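Local coordinates for protein FACT-Spt16 (PDB 5CE6) that serves as the Spt16 subunit of the histone chaperone FACT and probably binds histones H3-H4 through its peptidase-like N-terminal domain, at residues Ile203-Arg208 and Ala304-Tyr309; Ala209-Gly214 and Val254-Lys259. All blocks are in the same frame, centred on the assembly; numbering follows the deposited sequence.

In the fold
Both contacts rest on helix 200-230 and sit on consecutive turns of it, in the part of the chain related to M24 metallopeptidases. Contact 1, nearer the middle of the molecule but partly buried, sets the helix against the tip of a beta hairpin: its chemistry is aromatic, with tyrosine rings and the alkyl parts of an arginine and a lysine. Contact 2 is the more buried of the two, smaller and apolar: residues 254-259, without regular structure, lay leucine, valine and a cysteine sulfur against the next turn, with one tyrosine edge at the border. Thr213 joins the two through a probable hydrogen bond with Ala304 N, and Leu258 CD1 packs on Arg208 O.

Contact 1 (Ile203-Arg208 and Ala304-Tyr309); sequences ITYIKR and ARYKSY. With ACT (acetate ion), chain B.
Tyr306 and Tyr309, which both pack on the helix, are tied to each other by a backbone bond of 2.8 Å from Tyr306 N to Tyr309 O and by a return bond from Tyr309 N to Tyr306 O. They bracket a type I' turn, whose middle residues Lys307 and Ser308 take left-handed backbone angles, as a type I' turn requires. Between helix and hairpin the contact is apolar. The Lys307 chain, bent at chi3 (65°) and chi4, folds over one face of the Tyr205 ring: its CD stands 3.8 Å from the ring centroid in a CH-pi contact, and CE comes within 3.4 Å of Tyr205 CZ. Tyr309 CD1 meets Tyr205 CB at 3.9 Å, the two ring planes being inclined at 49°. An alanine in place of Tyr205 would remove the ring and is likely to leave the Lys307 methylenes without the surface they cover and Glu201 without its hydroxyl partner. Ile206 CG1 packs on Tyr309 CB at 3.7 Å, a branched aliphatic side chain filling the buried side. Arg208 lends its CB to a face of the Tyr306 ring, 4.0 Å from the centroid. Arg305 points the other way, where its NE meets Ser308 O and its NH2 holds OXT of an acetate, probably from the crystallisation liquor, at 2.8 Å. Tyrosine suits a place where the ring must pack while the hydroxyl keeps a polar partner: Tyr205 OH bonds Glu201 and the buried Tyr309 OH bonds Glu202.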
ATOM      1  N   ILE A 203       2.450  13.512   3.433  1.00 12.28           N
ATOM      2  CA  ILE A 203       3.863  13.141   3.397  1.00 12.95           C
ATOM      3  C   ILE A 203       4.432  13.075   4.812  1.00 11.53           C
ATOM      4  O   ILE A 203       5.247  12.211   5.128  1.00 12.82           O
ATOM      5  CB  ILE A 203       4.661  14.102   2.511  1.00 13.58           C
ATOM      6  CG1 ILE A 203       4.369  13.793   1.039  1.00 12.93           C
ATOM      7  CG2 ILE A 203       6.160  13.996   2.778  1.00 13.96           C
ATOM      8  CD1 ILE A 203       4.786  14.909   0.096  1.00 17.77           C
ATOM      9  N   THR A 204       3.972  13.968   5.681  1.00 11.50           N
ATOM     10  CA  THR A 204       4.415  13.933   7.065  1.00 13.68           C
ATOM     11  C   THR A 204       4.008  12.626   7.748  1.00 13.93           C
ATOM     12  O   THR A 204       4.823  12.002   8.425  1.00 12.39           O
ATOM     13  CB  THR A 204       3.878  15.126   7.842  1.00 14.34           C
ATOM     14  OG1 THR A 204       4.542  16.303   7.368  1.00 18.55           O
ATOM     15  CG2 THR A 204       4.147  14.966   9.348  1.00 15.03           C
ATOM     16  N   TYR A 205       2.759  12.208   7.560  1.00 14.03           N
ATOM     17  CA  TYR A 205       2.291  10.947   8.151  1.00 10.83           C
ATOM     18  C   TYR A 205       3.072   9.742   7.627  1.00 13.71           C
ATOM     19  O   TYR A 205       3.394   8.838   8.393  1.00 12.33           O
ATOM     20  CB  TYR A 205       0.783  10.760   7.939  1.00 10.70           C
ATOM     21  CG  TYR A 205      -0.035  11.899   8.535  1.00 11.51           C
ATOM     22  CD1 TYR A 205       0.472  12.681   9.576  1.00 14.27           C
ATOM     23  CD2 TYR A 205      -1.303  12.193   8.054  1.00 14.71           C
ATOM     24  CE1 TYR A 205      -0.263  13.717  10.120  1.00 17.01           C
ATOM     25  CE2 TYR A 205      -2.048  13.245   8.601  1.00 13.35           C
ATOM     26  CZ  TYR A 205      -1.519  13.992   9.632  1.00 15.13           C
ATOM     27  OH  TYR A 205      -2.236  15.041  10.176  1.00 17.37           O
ATOM     28  N   ILE A 206       3.384   9.734   6.333  1.00 10.18           N
ATOM     29  CA  ILE A 206       4.190   8.653   5.759  1.00  9.06           C
ATOM     30  C   ILE A 206       5.605   8.654   6.350  1.00  9.33           C
ATOM     31  O   ILE A 206       6.158   7.595   6.656  1.00 12.12           O
ATOM     32  CB  ILE A 206       4.233   8.755   4.214  1.00 11.66           C
ATOM     33  CG1 ILE A 206       2.824   8.528   3.643  1.00 13.74           C
ATOM     34  CG2 ILE A 206       5.246   7.760   3.618  1.00 13.46           C
ATOM     35  CD1 ILE A 206       2.673   8.824   2.151  1.00 15.87           C
ATOM     36  N   LYS A 207       6.199   9.832   6.508  1.00 10.89           N
ATOM     37  CA  LYS A 207       7.520   9.914   7.127  1.00 11.26           C
ATOM     38  C   LYS A 207       7.487   9.431   8.573  1.00 15.53           C
ATOM     39  O   LYS A 207       8.414   8.748   9.009  1.00 15.65           O
ATOM     40  CB  LYS A 207       8.061  11.346   7.083  1.00 13.83           C
ATOM     41  CG  LYS A 207       8.406  11.830   5.694  1.00 18.06           C
ATOM     42  CD  LYS A 207       8.863  13.289   5.757  1.00 26.36           C
ATOM     43  CE  LYS A 207       9.526  13.748   4.473  1.00 35.55           C
ATOM     44  NZ  LYS A 207      10.003  15.167   4.596  1.00 34.91           N
ATOM     45  N   ARG A 208       6.439   9.798   9.317  1.00 13.40           N
ATOM     46  CA  ARG A 208       6.283   9.308  10.691  1.00 13.71           C
ATOM     47  C   ARG A 208       6.214   7.780  10.684  1.00 12.50           C
ATOM     48  O   ARG A 208       6.893   7.124  11.463  1.00 14.11           O
ATOM     49  CB  ARG A 208       5.023   9.878  11.362  1.00 12.06           C
ATOM     50  CG  ARG A 208       4.993  11.413  11.452  1.00 13.97           C
ATOM     51  CD  ARG A 208       5.935  11.967  12.517  1.00 21.80           C
ATOM     52  NE  ARG A 208       5.926  13.437  12.546  1.00 22.57           N
ATOM     53  CZ  ARG A 208       6.878  14.198  12.016  1.00 27.59           C
ATOM     54  NH1 ARG A 208       7.921  13.635  11.419  1.00 28.79           N
ATOM     55  NH2 ARG A 208       6.786  15.527  12.072  1.00 21.82           N
ATOM     56  N   ALA A 304       5.009  -0.278   9.140  1.00  8.89           N
ATOM     57  CA  ALA A 304       4.120   0.369  10.099  1.00 10.19           C
ATOM     58  C   ALA A 304       3.225   1.364   9.378  1.00  9.82           C
ATOM     59  O   ALA A 304       3.583   1.903   8.323  1.00 11.22           O
ATOM     60  CB  ALA A 304       4.906   1.074  11.189  1.00 11.00           C
ATOM     61  N   ARG A 305       2.060   1.606   9.965  1.00 10.76           N
ATOM     62  CA  ARG A 305       1.075   2.502   9.390  1.00 13.30           C
ATOM     63  C   ARG A 305       0.809   3.607  10.406  1.00 13.33           C
ATOM     64  O   ARG A 305       0.704   3.349  11.609  1.00 16.43           O
ATOM     65  CB  ARG A 305      -0.213   1.715   9.112  1.00 15.29           C
ATOM     66  CG  ARG A 305      -1.098   2.290   8.016  1.00 15.52           C
ATOM     67  CD  ARG A 305      -2.320   1.395   7.787  1.00 15.65           C
ATOM     68  NE  ARG A 305      -3.187   1.908   6.725  1.00 16.16           N
ATOM     69  CZ  ARG A 305      -4.380   1.400   6.423  1.00 22.45           C
ATOM     70  NH1 ARG A 305      -4.853   0.362   7.102  1.00 20.26           N
ATOM     71  NH2 ARG A 305      -5.099   1.928   5.444  1.00 15.87           N
ATOM     72  N   TYR A 306       0.716   4.846   9.935  1.00 11.26           N
ATOM     73  CA  TYR A 306       0.502   5.959  10.844  1.00 10.40           C
ATOM     74  C   TYR A 306      -0.630   6.844  10.344  1.00 13.24           C
ATOM     75  O   TYR A 306      -0.567   7.366   9.235  1.00 12.40           O
ATOM     76  CB  TYR A 306       1.781   6.786  11.017  1.00 10.65           C
ATOM     77  CG  TYR A 306       1.650   7.874  12.068  1.00 14.63           C
ATOM     78  CD1 TYR A 306       1.669   7.562  13.424  1.00 18.46           C
ATOM     79  CD2 TYR A 306       1.516   9.210  11.706  1.00 16.54           C
ATOM     80  CE1 TYR A 306       1.559   8.555  14.393  1.00 24.17           C
ATOM     81  CE2 TYR A 306       1.408  10.204  12.664  1.00 18.66           C
ATOM     82  CZ  TYR A 306       1.431   9.872  14.003  1.00 21.88           C
ATOM     83  OH  TYR A 306       1.309  10.859  14.962  1.00 22.56           O
ATOM     84  N   LYS A 307      -1.660   7.008  11.169  1.00 14.44           N
ATOM     85  CA  LYS A 307      -2.876   7.713  10.764  1.00 17.45           C
ATOM     86  C   LYS A 307      -3.374   7.233   9.401  1.00 12.95           C
ATOM     87  O   LYS A 307      -3.805   8.035   8.561  1.00 15.51           O
ATOM     88  CB  LYS A 307      -2.681   9.235  10.804  1.00 16.85           C
ATOM     89  CG  LYS A 307      -2.417   9.776  12.210  1.00 16.68           C
ATOM     90  CD  LYS A 307      -2.156  11.275  12.211  1.00 20.25           C
ATOM     91  CE  LYS A 307      -3.379  12.058  11.783  1.00 26.97           C
ATOM     92  NZ  LYS A 307      -4.509  11.875  12.741  1.00 31.88           N
ATOM     93  N   SER A 308      -3.323   5.913   9.215  1.00 11.49           N
ATOM     94  CA  SER A 308      -3.742   5.214   7.990  1.00  9.58           C
ATOM     95  C   SER A 308      -2.751   5.238   6.832  1.00 11.73           C
ATOM     96  O   SER A 308      -3.014   4.613   5.813  1.00 11.66           O
ATOM     97  CB  SER A 308      -5.134   5.641   7.502  1.00 22.28           C
ATOM     98  OG  SER A 308      -6.108   5.379   8.496  1.00 18.56           O
ATOM     99  N   TYR A 309      -1.624   5.938   6.987  1.00 12.20           N
ATOM    100  CA  TYR A 309      -0.623   6.018   5.917  1.00 11.60           C
ATOM    101  C   TYR A 309       0.459   4.971   6.091  1.00  8.19           C
ATOM    102  O   TYR A 309       1.089   4.897   7.146  1.00  9.52           O
ATOM    103  CB  TYR A 309      -0.022   7.434   5.811  1.00 13.00           C
ATOM    104  CG  TYR A 309      -1.037   8.369   5.214  1.00  9.92           C
ATOM    105  CD1 TYR A 309      -2.020   8.955   6.012  1.00 12.83           C
ATOM    106  CD2 TYR A 309      -1.077   8.594   3.841  1.00 10.66           C
ATOM    107  CE1 TYR A 309      -2.994   9.768   5.468  1.00 13.67           C
ATOM    108  CE2 TYR A 309      -2.057   9.417   3.282  1.00 12.28           C
ATOM    109  CZ  TYR A 309      -3.008   9.988   4.101  1.00 15.73           C
ATOM    110  OH  TYR A 309      -3.979  10.797   3.557  1.00 12.88           O
TER
HETATM  111  C   ACT B 501      -7.651   0.230   3.511  1.00 22.72           C
HETATM  112  O   ACT B 501      -8.356  -0.752   3.193  1.00 20.34           O
HETATM  113  OXT ACT B 501      -7.298   0.290   4.713  1.00 18.05           O
HETATM  114  CH3 ACT B 501      -7.264   1.272   2.505  1.00 17.28           C

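Contact 2 (Ala209-Gly214 and Val254-Lys259); sequences AAYLTG and VNCKLK
Leu212 and Cys256 make the closest apolar approach, Leu212 CD1 lying 3.8 Å from Cys256 SG. With SG anti to its backbone N (chi1 -174°), the cysteine turns its sulfur to the helix, where it also lies 3.9 Å from Leu212 CB. The same leucine methyl, CD1, approaches Val254 CG2 at 4.3 Å, a looser contact, while Leu258 CD1 rests instead against Leu212 CB, nearer the helix backbone, at 4.0 Å. A long, branched, fully apolar side chain suits a buried position that must meet three residues of an irregular segment, and Pro251 adds cover to both Leu212 and Cys256.

The fold here is consistent with the pita-bread architecture of the M24 family: helix 200-230 packs against strands 296-306 and 309-319, and residues 254-259, in the connection between helix 237-249 and strand 263-265, cover another side of it.

Sulfur against ring is the second kind of contact. Cys256 SG lies at the edge of the Tyr211 ring, near its plane, 4.2 Å from CD2, on the exposed border.

Polar and small residues serve the strands instead. Thr213 OG1 is hydrogen-bonded to Ser311 OG. Ala209 is small enough for the helix to come close, its CB standing 3.5 Å from Tyr309 O.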
ATOM      1  N   ALA A 209       5.389   7.234   9.796  1.00 11.79           N
ATOM      2  CA  ALA A 209       5.234   5.789   9.659  1.00 10.93           C
ATOM      3  C   ALA A 209       6.571   5.148   9.314  1.00 15.70           C
ATOM      4  O   ALA A 209       6.972   4.163   9.936  1.00 12.15           O
ATOM      5  CB  ALA A 209       4.205   5.467   8.595  1.00  9.77           C
ATOM      6  N   ALA A 210       7.256   5.717   8.324  1.00 12.02           N
ATOM      7  CA  ALA A 210       8.543   5.185   7.878  1.00 12.35           C
ATOM      8  C   ALA A 210       9.629   5.271   8.944  1.00 15.22           C
ATOM      9  O   ALA A 210      10.498   4.398   9.016  1.00 11.97           O
ATOM     10  CB  ALA A 210       8.998   5.886   6.604  1.00 10.20           C
ATOM     11  N   TYR A 211       9.613   6.339   9.739  1.00 15.14           N
ATOM     12  CA  TYR A 211      10.551   6.457  10.852  1.00 17.74           C
ATOM     13  C   TYR A 211      10.381   5.298  11.833  1.00 16.14           C
ATOM     14  O   TYR A 211      11.361   4.681  12.260  1.00 13.89           O
ATOM     15  CB  TYR A 211      10.380   7.793  11.583  1.00 19.88           C
ATOM     16  CG  TYR A 211      11.478   8.064  12.591  1.00 29.14           C
ATOM     17  CD1 TYR A 211      12.675   8.649  12.197  1.00 42.58           C
ATOM     18  CD2 TYR A 211      11.324   7.721  13.931  1.00 36.79           C
ATOM     19  CE1 TYR A 211      13.689   8.895  13.109  1.00 50.44           C
ATOM     20  CE2 TYR A 211      12.332   7.961  14.853  1.00 43.84           C
ATOM     21  CZ  TYR A 211      13.513   8.546  14.434  1.00 52.35           C
ATOM     22  OH  TYR A 211      14.519   8.790  15.339  1.00 58.56           O
ATOM     23  N   LEU A 212       9.134   4.998  12.187  1.00 16.81           N
ATOM     24  CA  LEU A 212       8.848   3.875  13.077  1.00 15.51           C
ATOM     25  C   LEU A 212       9.263   2.558  12.433  1.00 12.64           C
ATOM     26  O   LEU A 212       9.910   1.721  13.068  1.00 17.61           O
ATOM     27  CB  LEU A 212       7.361   3.841  13.428  1.00 12.46           C
ATOM     28  CG  LEU A 212       6.880   2.615  14.207  1.00 19.05           C
ATOM     29  CD1 LEU A 212       7.651   2.488  15.502  1.00 16.25           C
ATOM     30  CD2 LEU A 212       5.395   2.736  14.488  1.00 17.91           C
ATOM     31  N   THR A 213       8.885   2.382  11.170  1.00 10.81           N
ATOM     32  CA  THR A 213       9.254   1.183  10.411  1.00 11.42           C
ATOM     33  C   THR A 213      10.762   0.946  10.444  1.00 12.86           C
ATOM     34  O   THR A 213      11.238  -0.163  10.742  1.00 14.08           O
ATOM     35  CB  THR A 213       8.779   1.313   8.958  1.00 11.16           C
ATOM     36  OG1 THR A 213       7.345   1.301   8.933  1.00 12.80           O
ATOM     37  CG2 THR A 213       9.303   0.171   8.091  1.00  9.50           C
ATOM     38  N   GLY A 214      11.518   1.995  10.146  1.00  9.95           N
ATOM     39  CA  GLY A 214      12.965   1.899  10.155  1.00 10.92           C
ATOM     40  C   GLY A 214      13.520   1.658  11.545  1.00 13.77           C
ATOM     41  O   GLY A 214      14.477   0.886  11.716  1.00 13.56           O
ATOM     42  N   VAL A 254      10.740   0.839  21.186  1.00 33.44           N
ATOM     43  CA  VAL A 254      11.950   1.263  20.485  1.00 34.59           C
ATOM     44  C   VAL A 254      12.156   2.776  20.546  1.00 44.39           C
ATOM     45  O   VAL A 254      12.807   3.347  19.671  1.00 48.24           O
ATOM     46  CB  VAL A 254      11.979   0.806  19.004  1.00 27.49           C
ATOM     47  CG1 VAL A 254      12.317  -0.668  18.906  1.00 28.34           C
ATOM     48  CG2 VAL A 254      10.663   1.127  18.301  1.00 30.85           C
ATOM     49  N   ASN A 255      11.604   3.411  21.579  1.00 55.37           N
ATOM     50  CA  ASN A 255      11.733   4.856  21.774  1.00 58.54           C
ATOM     51  C   ASN A 255      11.390   5.656  20.522  1.00 59.91           C
ATOM     52  O   ASN A 255      12.269   6.255  19.902  1.00 66.51           O
ATOM     53  CB  ASN A 255      13.145   5.210  22.244  1.00 58.19           C
ATOM     54  N   CYS A 256      10.119   5.663  20.144  1.00 48.72           N
ATOM     55  CA  CYS A 256       9.727   6.316  18.903  1.00 45.69           C
ATOM     56  C   CYS A 256       9.113   7.706  19.072  1.00 59.00           C
ATOM     57  O   CYS A 256       9.372   8.601  18.262  1.00 65.86           O
ATOM     58  CB  CYS A 256       8.776   5.423  18.115  1.00 40.66           C
ATOM     59  SG  CYS A 256       8.379   6.077  16.501  1.00 59.15           S
ATOM     60  N   LYS A 257       8.294   7.872  20.110  1.00 55.94           N
ATOM     61  CA  LYS A 257       7.578   9.124  20.377  1.00 57.20           C
ATOM     62  C   LYS A 257       6.504   9.437  19.327  1.00 53.69           C
ATOM     63  O   LYS A 257       6.291  10.595  18.957  1.00 56.80           O
ATOM     64  CB  LYS A 257       8.544  10.307  20.559  1.00 54.37           C
ATOM     65  N   LEU A 258       5.838   8.390  18.845  1.00 42.50           N
ATOM     66  CA  LEU A 258       4.637   8.553  18.035  1.00 38.55           C
ATOM     67  C   LEU A 258       3.408   8.233  18.874  1.00 44.14           C
ATOM     68  O   LEU A 258       3.429   7.305  19.686  1.00 46.49           O
ATOM     69  CB  LEU A 258       4.656   7.643  16.805  1.00 29.52           C
ATOM     70  CG  LEU A 258       5.622   7.969  15.667  1.00 28.07           C
ATOM     71  CD1 LEU A 258       5.307   7.129  14.427  1.00 26.37           C
ATOM     72  CD2 LEU A 258       5.616   9.448  15.325  1.00 29.20           C
ATOM     73  N   LYS A 259       2.340   9.000  18.673  1.00 38.23           N
ATOM     74  CA  LYS A 259       1.065   8.694  19.310  1.00 41.86           C
ATOM     75  C   LYS A 259       0.640   7.275  18.955  1.00 37.95           C
ATOM     76  O   LYS A 259       0.255   6.994  17.819  1.00 37.96           O
ATOM     77  CB  LYS A 259      -0.010   9.691  18.879  1.00 42.43           C
TER